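Local coordinates for oxidoreductase protein (Agrobacterium radiobacter, PDB 5UI9) that probably catalyses NAD-dependent oxidation or reduction of a small hydroxylated substrate, as a member of the GFO/IDH/MocA oxidoreductase family, at residues Phe174-Ala187 with Ala224-Leu236. Residues are numbered along the deposited sequence; the frame is centred on the assembly and turned at random.
Sequences FIIEDLGIHTLDIA and ATSIVDVSYATKL. With 8A1 ((2S)-2,3-dihydroxy-2-methylpropanoic acid), chain D.
Val228, Val230 and Tyr232 form the bumps by which strand 225-231 and the residue after it meet helix 175-187, a helix-on-sheet layer within the GFO/IDH/MocA C-terminal domain. The axes pass 8.8 Å apart at 145°, so the chains run roughly antiparallel, and no hydrogen bond joins them: shape does the work. Val230 fits a hollow bordered by Ile175, Leu179, Gly180 and Thr183. Its CG1 is pressed against Leu179 CD1 at 3.4 Å, tighter than usual carbon contact, while CG2 turns to the Ile175 side chain. Gly180 CA lies 6.4 Å from Val230 CA, the closest of the paired CA atoms. Two residues earlier on the same strand face, Val228 divides its branches: CG1 lies against Thr183 CG2, and CG2 reaches between Leu184 CD2 and Ala187 CB. At the other end Ile175, with CG1 anti to the backbone N, places CD1 against the backbone where the strand ends, 3.4 Å from Tyr232 N. The Phe174 and Tyr232 rings are nearly parallel, 14° between planes, yet slid apart so that they barely overlap; Phe174 CZ meets Tyr232 CD2. On the outer face of the sheet, Ile227 packs on Ile227 of the second subunit.

Tyr232 carries the packing on into the pocket that binds (2S)-2,3-dihydroxy-2-methylpropanoic acid, probably the active site, since NAD touches His182. Asp178 spans both ligand hydroxyls, accepting from O2 through OD1 and from O1 through OD2; Lys98 forms a salt bridge with OD1. His182 NE2 donates almost straight, at 167°, to carboxylate atom O, which lies in the imidazole plane at the ring edge, while His182 ND1 is hydrogen-bonded to Glu125. Ligand O1 also accepts a hydrogen bond from Tyr232 OH, 2.6 Å from O1.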
ATOM      1  N   PHE A 174      17.599   1.515  11.120  1.00 37.91           N
ATOM      2  CA  PHE A 174      16.969   0.312  11.677  1.00 34.85           C
ATOM      3  C   PHE A 174      16.192  -0.447  10.595  1.00 32.44           C
ATOM      4  O   PHE A 174      16.783  -1.282   9.922  1.00 29.88           O
ATOM      5  CB  PHE A 174      16.138   0.646  12.942  1.00 35.19           C
ATOM      6  CG  PHE A 174      15.207  -0.462  13.411  1.00 34.29           C
ATOM      7  CD1 PHE A 174      15.577  -1.807  13.352  1.00 34.06           C
ATOM      8  CD2 PHE A 174      13.960  -0.143  13.950  1.00 34.53           C
ATOM      9  CE1 PHE A 174      14.711  -2.807  13.785  1.00 34.56           C
ATOM     10  CE2 PHE A 174      13.094  -1.137  14.390  1.00 34.79           C
ATOM     11  CZ  PHE A 174      13.467  -2.471  14.307  1.00 34.71           C
ATOM     12  N   ILE A 175      14.909  -0.146  10.394  1.00 31.56           N
ATOM     13  CA  ILE A 175      14.011  -1.124   9.754  1.00 31.08           C
ATOM     14  C   ILE A 175      14.293  -1.440   8.273  1.00 30.91           C
ATOM     15  O   ILE A 175      14.137  -2.591   7.878  1.00 31.08           O
ATOM     16  CB  ILE A 175      12.518  -0.781   9.972  1.00 30.45           C
ATOM     17  CG1 ILE A 175      11.640  -2.019   9.729  1.00 29.21           C
ATOM     18  CG2 ILE A 175      12.079   0.386   9.095  1.00 30.86           C
ATOM     19  CD1 ILE A 175      10.216  -1.848  10.204  1.00 28.90           C
ATOM     20  N   ILE A 176      14.716  -0.467   7.465  1.00 31.25           N
ATOM     21  CA  ILE A 176      15.001  -0.761   6.048  1.00 32.70           C
ATOM     22  C   ILE A 176      16.218  -1.699   5.927  1.00 34.36           C
ATOM     23  O   ILE A 176      16.166  -2.708   5.208  1.00 32.96           O
ATOM     24  CB  ILE A 176      15.202   0.502   5.170  1.00 33.41           C
ATOM     25  CG1 ILE A 176      14.006   1.454   5.289  1.00 33.11           C
ATOM     26  CG2 ILE A 176      15.403   0.100   3.709  1.00 33.31           C
ATOM     27  CD1 ILE A 176      14.120   2.714   4.454  1.00 33.98           C
ATOM     28  N   GLU A 177      17.288  -1.358   6.641  1.00 34.90           N
ATOM     29  CA  GLU A 177      18.499  -2.179   6.717  1.00 37.38           C
ATOM     30  C   GLU A 177      18.251  -3.569   7.323  1.00 33.82           C
ATOM     31  O   GLU A 177      18.794  -4.554   6.844  1.00 32.39           O
ATOM     32  CB  GLU A 177      19.569  -1.451   7.540  1.00 40.00           C
ATOM     33  CG  GLU A 177      20.904  -2.175   7.640  1.00 46.09           C
ATOM     34  CD  GLU A 177      21.923  -1.469   8.524  1.00 49.72           C
ATOM     35  OE1 GLU A 177      23.013  -2.048   8.718  1.00 55.02           O
ATOM     36  OE2 GLU A 177      21.650  -0.355   9.030  1.00 53.96           O
ATOM     37  N   ASP A 178      17.445  -3.641   8.374  1.00 31.63           N
ATOM     38  CA  ASP A 178      17.233  -4.900   9.082  1.00 31.94           C
ATOM     39  C   ASP A 178      16.191  -5.800   8.416  1.00 31.98           C
ATOM     40  O   ASP A 178      16.398  -7.009   8.275  1.00 31.10           O
ATOM     41  CB  ASP A 178      16.797  -4.640  10.523  1.00 33.81           C
ATOM     42  CG  ASP A 178      16.441  -5.921  11.258  1.00 35.34           C
ATOM     43  OD1 ASP A 178      17.269  -6.860  11.234  1.00 35.21           O
ATOM     44  OD2 ASP A 178      15.334  -5.992  11.837  1.00 35.18           O
ATOM     45  N   LEU A 179      15.061  -5.202   8.043  1.00 31.26           N
ATOM     46  CA  LEU A 179      13.862  -5.951   7.674  1.00 29.93           C
ATOM     47  C   LEU A 179      13.403  -5.645   6.253  1.00 30.13           C
ATOM     48  O   LEU A 179      13.103  -6.572   5.487  1.00 28.69           O
ATOM     49  CB  LEU A 179      12.767  -5.658   8.706  1.00 30.10           C
ATOM     50  CG  LEU A 179      11.365  -6.255   8.564  1.00 30.51           C
ATOM     51  CD1 LEU A 179      10.503  -5.457   7.597  1.00 32.44           C
ATOM     52  CD2 LEU A 179      11.405  -7.733   8.194  1.00 30.26           C
ATOM     53  N   GLY A 180      13.343  -4.355   5.904  1.00 30.41           N
ATOM     54  CA  GLY A 180      13.025  -3.908   4.544  1.00 30.22           C
ATOM     55  C   GLY A 180      13.896  -4.561   3.488  1.00 31.63           C
ATOM     56  O   GLY A 180      13.441  -4.829   2.376  1.00 33.45           O
ATOM     57  N   ILE A 181      15.152  -4.813   3.843  1.00 31.55           N
ATOM     58  CA  ILE A 181      16.073  -5.561   3.001  1.00 31.86           C
ATOM     59  C   ILE A 181      15.464  -6.897   2.532  1.00 31.76           C
ATOM     60  O   ILE A 181      15.611  -7.260   1.369  1.00 36.44           O
ATOM     61  CB  ILE A 181      17.432  -5.744   3.727  1.00 33.46           C
ATOM     62  CG1 ILE A 181      18.542  -6.131   2.750  1.00 34.55           C
ATOM     63  CG2 ILE A 181      17.339  -6.745   4.873  1.00 33.41           C
ATOM     64  CD1 ILE A 181      19.921  -5.817   3.298  1.00 37.08           C
ATOM     65  N   HIS A 182      14.752  -7.592   3.422  1.00 29.11           N
ATOM     66  CA  HIS A 182      14.024  -8.805   3.066  1.00 28.90           C
ATOM     67  C   HIS A 182      12.840  -8.511   2.156  1.00 27.90           C
ATOM     68  O   HIS A 182      12.650  -9.181   1.141  1.00 29.65           O
ATOM     69  CB  HIS A 182      13.454  -9.524   4.297  1.00 28.21           C
ATOM     70  CG  HIS A 182      14.479 -10.032   5.262  1.00 27.81           C
ATOM     71  ND1 HIS A 182      15.450 -10.948   4.911  1.00 27.68           N
ATOM     72  CD2 HIS A 182      14.638  -9.801   6.585  1.00 27.94           C
ATOM     73  CE1 HIS A 182      16.180 -11.236   5.974  1.00 27.39           C
ATOM     74  NE2 HIS A 182      15.714 -10.547   7.001  1.00 29.06           N
ATOM     75  N   THR A 183      12.015  -7.540   2.554  1.00 28.04           N
ATOM     76  CA  THR A 183      10.773  -7.248   1.836  1.00 27.78           C
ATOM     77  C   THR A 183      11.050  -6.746   0.413  1.00 28.02           C
ATOM     78  O   THR A 183      10.330  -7.087  -0.528  1.00 27.74           O
ATOM     79  CB  THR A 183       9.921  -6.200   2.585  1.00 27.50           C
ATOM     80  OG1 THR A 183      10.059  -6.375   3.999  1.00 27.73           O
ATOM     81  CG2 THR A 183       8.461  -6.335   2.209  1.00 27.84           C
ATOM     82  N   LEU A 184      12.084  -5.920   0.283  1.00 27.48           N
ATOM     83  CA  LEU A 184      12.575  -5.455  -1.018  1.00 29.02           C
ATOM     84  C   LEU A 184      13.123  -6.596  -1.877  1.00 29.70           C
ATOM     85  O   LEU A 184      12.947  -6.598  -3.101  1.00 31.54           O
ATOM     86  CB  LEU A 184      13.659  -4.386  -0.828  1.00 28.86           C
ATOM     87  CG  LEU A 184      13.167  -3.051  -0.260  1.00 28.55           C
ATOM     88  CD1 LEU A 184      14.337  -2.222   0.251  1.00 29.08           C
ATOM     89  CD2 LEU A 184      12.364  -2.280  -1.303  1.00 28.62           C
ATOM     90  N   ASP A 185      13.787  -7.557  -1.239  1.00 30.29           N
ATOM     91  CA  ASP A 185      14.271  -8.746  -1.944  1.00 30.49           C
ATOM     92  C   ASP A 185      13.095  -9.562  -2.472  1.00 31.23           C
ATOM     93  O   ASP A 185      13.153 -10.067  -3.597  1.00 30.37           O
ATOM     94  CB  ASP A 185      15.130  -9.636  -1.043  1.00 29.92           C
ATOM     95  CG  ASP A 185      15.831 -10.733  -1.823  1.00 31.30           C
ATOM     96  OD1 ASP A 185      16.812 -10.416  -2.526  1.00 31.08           O
ATOM     97  OD2 ASP A 185      15.376 -11.901  -1.766  1.00 30.76           O
ATOM     98  N   ILE A 186      12.038  -9.685  -1.660  1.00 30.80           N
ATOM     99  CA  ILE A 186      10.833 -10.397  -2.093  1.00 30.57           C
ATOM    100  C   ILE A 186      10.204  -9.672  -3.287  1.00 30.26           C
ATOM    101  O   ILE A 186       9.822 -10.311  -4.256  1.00 29.13           O
ATOM    102  CB  ILE A 186       9.808 -10.596  -0.950  1.00 30.61           C
ATOM    103  CG1 ILE A 186      10.374 -11.546   0.115  1.00 30.86           C
ATOM    104  CG2 ILE A 186       8.497 -11.169  -1.493  1.00 31.30           C
ATOM    105  CD1 ILE A 186       9.620 -11.556   1.429  1.00 30.59           C
ATOM    106  N   ALA A 187      10.114  -8.348  -3.223  1.00 31.63           N
ATOM    107  CA  ALA A 187       9.553  -7.565  -4.332  1.00 32.68           C
ATOM    108  C   ALA A 187      10.297  -7.851  -5.644  1.00 33.64           C
ATOM    109  O   ALA A 187       9.670  -8.058  -6.679  1.00 33.09           O
ATOM    110  CB  ALA A 187       9.585  -6.078  -4.008  1.00 34.05           C
ATOM    111  N   ALA A 224       5.571  -3.048 -13.985  1.00 41.89           N
ATOM    112  CA  ALA A 224       4.809  -3.196 -12.738  1.00 39.54           C
ATOM    113  C   ALA A 224       5.149  -2.124 -11.707  1.00 36.94           C
ATOM    114  O   ALA A 224       6.266  -1.622 -11.665  1.00 36.17           O
ATOM    115  CB  ALA A 224       5.016  -4.582 -12.132  1.00 39.34           C
ATOM    116  N   THR A 225       4.151  -1.769 -10.904  1.00 36.14           N
ATOM    117  CA  THR A 225       4.314  -0.870  -9.772  1.00 35.30           C
ATOM    118  C   THR A 225       4.101  -1.685  -8.511  1.00 34.34           C
ATOM    119  O   THR A 225       3.223  -2.543  -8.478  1.00 35.18           O
ATOM    120  CB  THR A 225       3.260   0.249  -9.798  1.00 35.32           C
ATOM    121  OG1 THR A 225       3.354   0.969 -11.026  1.00 36.47           O
ATOM    122  CG2 THR A 225       3.444   1.214  -8.626  1.00 35.31           C
ATOM    123  N   SER A 226       4.886  -1.425  -7.472  1.00 33.78           N
ATOM    124  CA  SER A 226       4.627  -2.050  -6.183  1.00 33.71           C
ATOM    125  C   SER A 226       4.844  -1.116  -4.994  1.00 32.81           C
ATOM    126  O   SER A 226       5.526  -0.089  -5.097  1.00 32.53           O
ATOM    127  CB  SER A 226       5.419  -3.355  -6.031  1.00 34.21           C
ATOM    128  OG  SER A 226       6.744  -3.116  -5.614  1.00 34.73           O
ATOM    129  N   ILE A 227       4.201  -1.484  -3.886  1.00 32.62           N
ATOM    130  CA  ILE A 227       4.388  -0.865  -2.585  1.00 32.46           C
ATOM    131  C   ILE A 227       5.075  -1.869  -1.661  1.00 30.32           C
ATOM    132  O   ILE A 227       4.631  -3.013  -1.539  1.00 29.18           O
ATOM    133  CB  ILE A 227       3.033  -0.469  -1.956  1.00 34.68           C
ATOM    134  CG1 ILE A 227       2.321   0.591  -2.813  1.00 38.92           C
ATOM    135  CG2 ILE A 227       3.199   0.022  -0.520  1.00 34.90           C
ATOM    136  CD1 ILE A 227       3.060   1.911  -2.938  1.00 41.12           C
ATOM    137  N   VAL A 228       6.157  -1.433  -1.024  1.00 29.60           N
ATOM    138  CA  VAL A 228       6.769  -2.157   0.081  1.00 29.69           C
ATOM    139  C   VAL A 228       6.549  -1.309   1.323  1.00 29.07           C
ATOM    140  O   VAL A 228       7.078  -0.194   1.425  1.00 30.59           O
ATOM    141  CB  VAL A 228       8.265  -2.401  -0.148  1.00 30.20           C
ATOM    142  CG1 VAL A 228       8.919  -2.984   1.101  1.00 30.74           C
ATOM    143  CG2 VAL A 228       8.449  -3.333  -1.330  1.00 32.17           C
ATOM    144  N   ASP A 229       5.759  -1.824   2.255  1.00 28.29           N
ATOM    145  CA  ASP A 229       5.476  -1.101   3.489  1.00 29.04           C
ATOM    146  C   ASP A 229       5.851  -1.966   4.687  1.00 28.74           C
ATOM    147  O   ASP A 229       5.398  -3.100   4.813  1.00 28.98           O
ATOM    148  CB  ASP A 229       4.021  -0.611   3.529  1.00 29.26           C
ATOM    149  CG  ASP A 229       3.003  -1.733   3.557  1.00 30.26           C
ATOM    150  OD1 ASP A 229       2.614  -2.227   2.485  1.00 30.08           O
ATOM    151  OD2 ASP A 229       2.542  -2.089   4.662  1.00 32.62           O
ATOM    152  N   VAL A 230       6.728  -1.428   5.531  1.00 28.21           N
ATOM    153  CA  VAL A 230       7.241  -2.133   6.687  1.00 27.04           C
ATOM    154  C   VAL A 230       7.093  -1.278   7.942  1.00 26.11           C
ATOM    155  O   VAL A 230       7.171  -0.044   7.883  1.00 26.06           O
ATOM    156  CB  VAL A 230       8.711  -2.601   6.490  1.00 27.03           C
ATOM    157  CG1 VAL A 230       8.795  -3.570   5.320  1.00 27.07           C
ATOM    158  CG2 VAL A 230       9.670  -1.433   6.288  1.00 27.04           C
ATOM    159  N   SER A 231       6.863  -1.953   9.067  1.00 25.25           N
ATOM    160  CA  SER A 231       6.677  -1.297  10.352  1.00 26.05           C
ATOM    161  C   SER A 231       6.951  -2.270  11.488  1.00 26.32           C
ATOM    162  O   SER A 231       6.500  -3.419  11.429  1.00 27.05           O
ATOM    163  CB  SER A 231       5.238  -0.777  10.477  1.00 25.93           C
ATOM    164  OG  SER A 231       4.963  -0.280  11.785  1.00 26.25           O
ATOM    165  N   TYR A 232       7.693  -1.812  12.496  1.00 26.64           N
ATOM    166  CA  TYR A 232       7.803  -2.499  13.794  1.00 27.38           C
ATOM    167  C   TYR A 232       7.062  -1.739  14.922  1.00 27.90           C
ATOM    168  O   TYR A 232       7.301  -1.990  16.111  1.00 27.86           O
ATOM    169  CB  TYR A 232       9.274  -2.746  14.158  1.00 28.26           C
ATOM    170  CG  TYR A 232       9.798  -4.106  13.730  1.00 29.11           C
ATOM    171  CD1 TYR A 232       9.184  -5.286  14.173  1.00 29.91           C
ATOM    172  CD2 TYR A 232      10.912  -4.224  12.898  1.00 29.29           C
ATOM    173  CE1 TYR A 232       9.665  -6.533  13.800  1.00 29.69           C
ATOM    174  CE2 TYR A 232      11.391  -5.471  12.517  1.00 29.44           C
ATOM    175  CZ  TYR A 232      10.766  -6.616  12.972  1.00 29.44           C
ATOM    176  OH  TYR A 232      11.234  -7.850  12.601  1.00 29.91           O
ATOM    177  N   ALA A 233       6.144  -0.844  14.547  1.00 28.12           N
ATOM    178  CA  ALA A 233       5.316  -0.100  15.512  1.00 29.23           C
ATOM    179  C   ALA A 233       3.807  -0.301  15.270  1.00 30.23           C
ATOM    180  O   ALA A 233       2.996   0.551  15.629  1.00 29.94           O
ATOM    181  CB  ALA A 233       5.674   1.378  15.464  1.00 29.60           C
ATOM    182  N   THR A 234       3.442  -1.443  14.686  1.00 29.73           N
ATOM    183  CA  THR A 234       2.064  -1.747  14.331  1.00 30.48           C
ATOM    184  C   THR A 234       1.473  -2.678  15.397  1.00 31.21           C
ATOM    185  O   THR A 234       1.997  -3.767  15.628  1.00 32.00           O
ATOM    186  CB  THR A 234       2.007  -2.375  12.926  1.00 30.32           C
ATOM    187  OG1 THR A 234       2.491  -1.427  11.963  1.00 30.03           O
ATOM    188  CG2 THR A 234       0.582  -2.774  12.546  1.00 30.96           C
ATOM    189  N   LYS A 235       0.384  -2.249  16.036  1.00 31.49           N
ATOM    190  CA  LYS A 235      -0.222  -2.982  17.163  1.00 32.59           C
ATOM    191  C   LYS A 235      -1.540  -3.607  16.740  1.00 31.88           C
ATOM    192  O   LYS A 235      -2.586  -2.936  16.714  1.00 32.01           O
ATOM    193  CB  LYS A 235      -0.425  -2.046  18.353  1.00 35.30           C
ATOM    194  CG  LYS A 235       0.895  -1.584  18.946  1.00 39.54           C
ATOM    195  CD  LYS A 235       0.756  -0.345  19.814  1.00 43.32           C
ATOM    196  CE  LYS A 235       2.129   0.112  20.287  1.00 45.96           C
ATOM    197  NZ  LYS A 235       2.026   1.216  21.272  1.00 49.42           N
ATOM    198  N   LEU A 236      -1.479  -4.891  16.403  1.00 30.69           N
ATOM    199  CA  LEU A 236      -2.634  -5.637  15.904  1.00 32.43           C
ATOM    200  C   LEU A 236      -3.124  -6.619  16.954  1.00 33.58           C
ATOM    201  O   LEU A 236      -2.355  -7.057  17.802  1.00 34.55           O
ATOM    202  CB  LEU A 236      -2.255  -6.389  14.631  1.00 32.28           C
ATOM    203  CG  LEU A 236      -1.975  -5.518  13.402  1.00 31.92           C
ATOM    204  CD1 LEU A 236      -1.087  -6.258  12.417  1.00 33.17           C
ATOM    205  CD2 LEU A 236      -3.271  -5.085  12.741  1.00 33.02           C
TER
HETATM  206  OXT 8A1 D 402      14.713 -11.938  10.281  1.00 31.39           O
HETATM  207  C   8A1 D 402      15.413 -10.900  10.371  1.00 33.73           C
HETATM  208  O   8A1 D 402      16.339 -10.645   9.570  1.00 33.42           O
HETATM  209  CA  8A1 D 402      15.126  -9.913  11.473  1.00 33.73           C
HETATM  210  CB  8A1 D 402      14.194  -8.858  10.877  1.00 33.14           C
HETATM  211  O1  8A1 D 402      13.692  -7.967  11.878  1.00 31.24           O
HETATM  212  O2  8A1 D 402      16.351  -9.305  11.915  1.00 33.85           O
HETATM  213  C3  8A1 D 402      14.498 -10.627  12.671  1.00 33.10           C